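Local coordinates for protein peptide amidase (Stenotrophomonas maltophilia, PDB 1M22) that probably hydrolyses amide bonds as a peptide amidase of the amidase-signature family, at residues Tyr260-Lys274 against Ser469-Glu481. Residues are numbered along the deposited sequence; the frame is centred on the assembly and turned at random.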
loop_
_atom_site.group_PDB
_atom_site.type_symbol
_atom_site.label_atom_id
_atom_site.label_comp_id
_atom_site.label_asym_id
_atom_site.label_seq_id
_atom_site.Cartn_x
_atom_site.Cartn_y
_atom_site.Cartn_z
ATOM N N TYR A 260 11.505 4.477 -16.875
ATOM C CA TYR A 260 12.106 3.244 -16.389
ATOM C C TYR A 260 11.165 2.050 -16.290
ATOM O O TYR A 260 10.090 2.133 -15.695
ATOM C CB TYR A 260 12.728 3.498 -15.016
ATOM C CG TYR A 260 13.748 2.467 -14.597
ATOM C CD1 TYR A 260 15.053 2.514 -15.085
ATOM C CD2 TYR A 260 13.411 1.449 -13.707
ATOM C CE1 TYR A 260 16.001 1.574 -14.693
ATOM C CE2 TYR A 260 14.351 0.503 -13.310
ATOM C CZ TYR A 260 15.643 0.572 -13.804
ATOM O OH TYR A 260 16.579 -0.350 -13.399
ATOM N N ASP A 261 11.592 0.934 -16.870
ATOM C CA ASP A 261 10.819 -0.299 -16.838
ATOM C C ASP A 261 11.329 -1.130 -15.663
ATOM O O ASP A 261 12.368 -1.786 -15.757
ATOM C CB ASP A 261 11.000 -1.061 -18.156
ATOM C CG ASP A 261 10.306 -2.409 -18.155
ATOM O OD1 ASP A 261 9.475 -2.657 -17.258
ATOM O OD2 ASP A 261 10.590 -3.219 -19.064
ATOM N N TYR A 262 10.598 -1.099 -14.553
ATOM C CA TYR A 262 11.013 -1.844 -13.374
ATOM C C TYR A 262 10.974 -3.357 -13.567
ATOM O O TYR A 262 11.599 -4.088 -12.805
ATOM C CB TYR A 262 10.166 -1.434 -12.164
ATOM C CG TYR A 262 10.431 -0.017 -11.705
ATOM C CD1 TYR A 262 11.540 0.287 -10.907
ATOM C CD2 TYR A 262 9.595 1.028 -12.097
ATOM C CE1 TYR A 262 11.806 1.599 -10.514
ATOM C CE2 TYR A 262 9.856 2.338 -11.714
ATOM C CZ TYR A 262 10.960 2.618 -10.924
ATOM O OH TYR A 262 11.218 3.922 -10.556
ATOM N N THR A 263 10.259 -3.833 -14.584
ATOM C CA THR A 263 10.212 -5.277 -14.813
ATOM C C THR A 263 11.555 -5.778 -15.344
ATOM O O THR A 263 11.824 -6.979 -15.337
ATOM C CB THR A 263 9.082 -5.691 -15.794
ATOM O OG1 THR A 263 9.374 -5.217 -17.114
ATOM C CG2 THR A 263 7.748 -5.126 -15.329
ATOM N N ALA A 264 12.400 -4.855 -15.796
ATOM C CA ALA A 264 13.726 -5.216 -16.286
ATOM C C ALA A 264 14.603 -5.621 -15.100
ATOM O O ALA A 264 15.641 -6.259 -15.271
ATOM C CB ALA A 264 14.358 -4.035 -17.022
ATOM N N ARG A 265 14.176 -5.247 -13.897
ATOM C CA ARG A 265 14.919 -5.559 -12.680
ATOM C C ARG A 265 14.502 -6.886 -12.048
ATOM O O ARG A 265 14.958 -7.230 -10.955
ATOM C CB ARG A 265 14.752 -4.423 -11.664
ATOM C CG ARG A 265 15.410 -3.105 -12.076
ATOM C CD ARG A 265 16.916 -3.116 -11.826
ATOM N NE ARG A 265 17.634 -4.047 -12.695
ATOM C CZ ARG A 265 17.786 -3.883 -14.006
ATOM N NH1 ARG A 265 17.270 -2.821 -14.610
ATOM N NH2 ARG A 265 18.459 -4.781 -14.712
ATOM N N LEU A 266 13.634 -7.631 -12.728
ATOM C CA LEU A 266 13.195 -8.928 -12.224
ATOM C C LEU A 266 14.287 -9.939 -12.586
ATOM O O LEU A 266 14.133 -10.773 -13.483
ATOM C CB LEU A 266 11.849 -9.308 -12.847
ATOM C CG LEU A 266 10.720 -8.313 -12.540
ATOM C CD1 LEU A 266 9.478 -8.691 -13.328
ATOM C CD2 LEU A 266 10.424 -8.286 -11.042
ATOM N N ASP A 267 15.397 -9.839 -11.864
ATOM C CA ASP A 267 16.573 -10.677 -12.072
ATOM C C ASP A 267 16.661 -11.797 -11.034
ATOM O O ASP A 267 16.830 -11.529 -9.849
ATOM C CB ASP A 267 17.818 -9.791 -11.975
ATOM C CG ASP A 267 19.088 -10.507 -12.375
ATOM O OD1 ASP A 267 19.083 -11.751 -12.458
ATOM O OD2 ASP A 267 20.105 -9.814 -12.594
ATOM N N PRO A 268 16.556 -13.065 -11.469
ATOM C CA PRO A 268 16.634 -14.195 -10.537
ATOM C C PRO A 268 17.995 -14.319 -9.836
ATOM O O PRO A 268 18.137 -15.054 -8.859
ATOM C CB PRO A 268 16.301 -15.397 -11.423
ATOM C CG PRO A 268 16.803 -14.976 -12.758
ATOM C CD PRO A 268 16.346 -13.541 -12.848
ATOM N N GLN A 269 18.990 -13.596 -10.343
ATOM C CA GLN A 269 20.324 -13.591 -9.746
ATOM C C GLN A 269 20.530 -12.247 -9.044
ATOM O O GLN A 269 21.657 -11.838 -8.759
ATOM C CB GLN A 269 21.395 -13.792 -10.824
ATOM C CG GLN A 269 21.336 -15.159 -11.496
ATOM C CD GLN A 269 22.497 -15.408 -12.443
ATOM O OE1 GLN A 269 22.624 -16.492 -13.013
ATOM N NE2 GLN A 269 23.351 -14.405 -12.614
ATOM N N GLY A 270 19.417 -11.582 -8.748
ATOM C CA GLY A 270 19.446 -10.276 -8.110
ATOM C C GLY A 270 20.083 -10.143 -6.737
ATOM O O GLY A 270 20.329 -9.025 -6.287
ATOM N N LEU A 271 20.341 -11.256 -6.058
ATOM C CA LEU A 271 20.965 -11.199 -4.738
ATOM C C LEU A 271 22.469 -11.449 -4.791
ATOM O O LEU A 271 23.170 -11.262 -3.798
ATOM C CB LEU A 271 20.301 -12.209 -3.799
ATOM C CG LEU A 271 18.939 -11.766 -3.259
ATOM C CD1 LEU A 271 18.181 -12.972 -2.730
ATOM C CD2 LEU A 271 19.130 -10.712 -2.176
ATOM N N ARG A 272 22.962 -11.858 -5.955
ATOM C CA ARG A 272 24.387 -12.124 -6.121
ATOM C C ARG A 272 25.243 -10.895 -5.850
ATOM O O ARG A 272 25.061 -9.856 -6.477
ATOM C CB ARG A 272 24.664 -12.621 -7.537
ATOM C CG ARG A 272 24.468 -14.105 -7.723
ATOM C CD ARG A 272 25.521 -14.895 -6.961
ATOM N NE ARG A 272 25.978 -16.064 -7.710
ATOM C CZ ARG A 272 26.618 -16.002 -8.874
ATOM N NH1 ARG A 272 26.880 -14.826 -9.430
ATOM N NH2 ARG A 272 26.998 -17.116 -9.486
ATOM N N GLY A 273 26.175 -11.025 -4.912
ATOM C CA GLY A 273 27.058 -9.921 -4.586
ATOM C C GLY A 273 26.463 -8.854 -3.687
ATOM O O GLY A 273 27.155 -7.913 -3.298
ATOM N N LYS A 274 25.185 -8.989 -3.348
ATOM C CA LYS A 274 24.533 -8.005 -2.494
ATOM C C LYS A 274 24.912 -8.197 -1.033
ATOM O O LYS A 274 25.327 -9.279 -0.622
ATOM C CB LYS A 274 23.011 -8.097 -2.629
ATOM C CG LYS A 274 22.459 -7.764 -4.005
ATOM C CD LYS A 274 22.762 -6.326 -4.403
ATOM C CE LYS A 274 21.884 -5.880 -5.566
ATOM N NZ LYS A 274 21.982 -6.785 -6.744
ATOM N N SER A 469 16.140 3.717 -4.364
ATOM C CA SER A 469 16.722 2.392 -4.565
ATOM C C SER A 469 15.720 1.315 -4.991
ATOM O O SER A 469 16.011 0.124 -4.879
ATOM C CB SER A 469 17.451 1.936 -3.292
ATOM O OG SER A 469 16.557 1.756 -2.210
ATOM N N GLU A 470 14.556 1.722 -5.494
ATOM C CA GLU A 470 13.550 0.750 -5.928
ATOM C C GLU A 470 14.084 -0.301 -6.901
ATOM O O GLU A 470 13.762 -1.477 -6.772
ATOM C CB GLU A 470 12.345 1.445 -6.572
ATOM C CG GLU A 470 11.486 2.261 -5.619
ATOM C CD GLU A 470 12.028 3.651 -5.376
ATOM O OE1 GLU A 470 13.018 4.052 -6.032
ATOM O OE2 GLU A 470 11.447 4.351 -4.532
ATOM N N PRO A 471 14.894 0.104 -7.896
ATOM C CA PRO A 471 15.405 -0.908 -8.830
ATOM C C PRO A 471 16.144 -2.037 -8.111
ATOM O O PRO A 471 15.918 -3.218 -8.385
ATOM C CB PRO A 471 16.330 -0.103 -9.740
ATOM C CG PRO A 471 15.682 1.258 -9.755
ATOM C CD PRO A 471 15.316 1.459 -8.301
ATOM N N LYS A 472 17.020 -1.669 -7.182
ATOM C CA LYS A 472 17.797 -2.648 -6.429
ATOM C C LYS A 472 16.921 -3.462 -5.480
ATOM O O LYS A 472 17.096 -4.675 -5.347
ATOM C CB LYS A 472 18.899 -1.944 -5.630
ATOM C CG LYS A 472 19.801 -2.891 -4.854
ATOM C CD LYS A 472 20.728 -2.145 -3.903
ATOM C CE LYS A 472 21.696 -1.236 -4.640
ATOM N NZ LYS A 472 22.603 -0.528 -3.691
ATOM N N LEU A 473 15.979 -2.802 -4.814
ATOM C CA LEU A 473 15.103 -3.515 -3.894
ATOM C C LEU A 473 14.267 -4.548 -4.634
ATOM O O LEU A 473 14.040 -5.645 -4.133
ATOM C CB LEU A 473 14.180 -2.547 -3.151
ATOM C CG LEU A 473 14.838 -1.644 -2.107
ATOM C CD1 LEU A 473 13.761 -0.847 -1.382
ATOM C CD2 LEU A 473 15.630 -2.485 -1.112
ATOM N N ILE A 474 13.813 -4.196 -5.831
ATOM C CA ILE A 474 13.014 -5.120 -6.621
ATOM C C ILE A 474 13.848 -6.327 -7.052
ATOM O O ILE A 474 13.376 -7.463 -6.985
ATOM C CB ILE A 474 12.407 -4.409 -7.848
ATOM C CG1 ILE A 474 11.283 -3.481 -7.378
ATOM C CG2 ILE A 474 11.873 -5.433 -8.850
ATOM C CD1 ILE A 474 10.722 -2.573 -8.455
ATOM N N GLU A 475 15.086 -6.087 -7.482
ATOM C CA GLU A 475 15.970 -7.179 -7.893
ATOM C C GLU A 475 16.151 -8.167 -6.747
ATOM O O GLU A 475 16.066 -9.382 -6.933
ATOM C CB GLU A 475 17.369 -6.675 -8.261
ATOM C CG GLU A 475 17.464 -5.637 -9.350
ATOM C CD GLU A 475 18.913 -5.301 -9.668
ATOM O OE1 GLU A 475 19.707 -5.117 -8.715
ATOM O OE2 GLU A 475 19.259 -5.217 -10.865
ATOM N N MET A 476 16.429 -7.635 -5.560
ATOM C CA MET A 476 16.654 -8.468 -4.390
ATOM C C MET A 476 15.404 -9.208 -3.934
ATOM O O MET A 476 15.453 -10.406 -3.638
ATOM C CB MET A 476 17.224 -7.608 -3.260
ATOM C CG MET A 476 18.612 -7.063 -3.595
ATOM S SD MET A 476 19.355 -6.015 -2.331
ATOM C CE MET A 476 19.775 -7.171 -1.160
ATOM N N ALA A 477 14.283 -8.497 -3.888
ATOM C CA ALA A 477 13.019 -9.089 -3.473
ATOM C C ALA A 477 12.578 -10.174 -4.453
ATOM O O ALA A 477 12.090 -11.227 -4.050
ATOM C CB ALA A 477 11.951 -8.006 -3.363
ATOM N N TYR A 478 12.750 -9.916 -5.745
ATOM C CA TYR A 478 12.375 -10.890 -6.760
ATOM C C TYR A 478 13.233 -12.149 -6.635
ATOM O O TYR A 478 12.721 -13.267 -6.682
ATOM C CB TYR A 478 12.549 -10.291 -8.156
ATOM C CG TYR A 478 12.172 -11.231 -9.275
ATOM C CD1 TYR A 478 10.835 -11.513 -9.558
ATOM C CD2 TYR A 478 13.153 -11.845 -10.055
ATOM C CE1 TYR A 478 10.483 -12.381 -10.590
ATOM C CE2 TYR A 478 12.812 -12.716 -11.089
ATOM C CZ TYR A 478 11.477 -12.977 -11.350
ATOM O OH TYR A 478 11.124 -13.832 -12.372
ATOM N N ALA A 479 14.540 -11.966 -6.477
ATOM C CA ALA A 479 15.449 -13.102 -6.347
ATOM C C ALA A 479 15.073 -13.956 -5.138
ATOM O O ALA A 479 15.127 -15.184 -5.192
ATOM C CB ALA A 479 16.884 -12.608 -6.220
ATOM N N TYR A 480 14.700 -13.304 -4.042
ATOM C CA TYR A 480 14.299 -14.027 -2.841
ATOM C C TYR A 480 12.993 -14.780 -3.093
ATOM O O TYR A 480 12.862 -15.962 -2.770
ATOM C CB TYR A 480 14.095 -13.061 -1.669
ATOM C CG TYR A 480 13.372 -13.705 -0.507
ATOM C CD1 TYR A 480 14.018 -14.616 0.327
ATOM C CD2 TYR A 480 12.013 -13.474 -0.302
ATOM C CE1 TYR A 480 13.323 -15.290 1.332
ATOM C CE2 TYR A 480 11.312 -14.142 0.696
ATOM C CZ TYR A 480 11.969 -15.047 1.505
ATOM O OH TYR A 480 11.259 -15.732 2.464
ATOM N N GLU A 481 12.027 -14.081 -3.676
ATOM C CA GLU A 481 10.724 -14.653 -3.965
ATOM C C GLU A 481 10.796 -15.867 -4.883
ATOM O O GLU A 481 10.120 -16.874 -4.657
ATOM C CB GLU A 481 9.839 -13.589 -4.608
ATOM C CG GLU A 481 8.461 -14.075 -4.996
ATOM C CD GLU A 481 7.816 -13.175 -6.029
ATOM O OE1 GLU A 481 8.418 -12.992 -7.108
ATOM O OE2 GLU A 481 6.716 -12.651 -5.765
HETATM O O HOH W 1 13.144 4.297 -8.788
HETATM O O HOH W 2 19.856 -6.912 -13.073
HETATM O O HOH W 3 17.362 -16.262 -6.538
#
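Pro268 and Gly270 bring the loop 260-274 down onto helix 470-484, with CA atoms 4.5 Å apart between Pro268 and Ala479 and 4.7 Å between Gly270 and Glu475. In this amidase-signature fold the loop is the final part of the connection from helix 231-241 to strand 275-279 of the mixed central sheet; helix 470-484, whose other side packs on strand 446-454, is thereby covered from outside, away from the catalytic residues. A 3-10 turn at 262-265 and a type I turn from Asp267 to Gly270 shape the loop. Gly270 fits because a CB there would run into Glu475 O, while small Ala479 lets Leu271 CG settle on its methyl.

Pro471 suits the first helical turn, where its nitrogen needs no N-H, and offers a compact ring to Tyr260, Tyr262 and the aliphatic part of Arg265. Leu266 lies across the Tyr478 ring: its CB stands 3.8 Å from the ring centroid, almost on the normal, a CH-pi contact. Met476 curls its CE against Leu271 CD2 and Lys274 CB.

Glu475 centres the polar network. Its OE1 pairs with Lys274 NZ in a weak salt bridge, 3.4 Å long; NZ donates to Gly270 O at 2.8 Å. Arg265 and Glu475 run side by side, and bends at chi2 and chi3 bring the guanidinium edge to OE2, the two planes 72° apart; NH1 donates to Tyr260 OH. Water 2 joins Arg265 NH2, Asp267 OD2 and Glu475 OE2. Arg265 NE donates to that OE2 at 2.7 Å in a salt bridge, bent to 136° at the hydrogen, on the anti side and 34° out of the carboxylate plane.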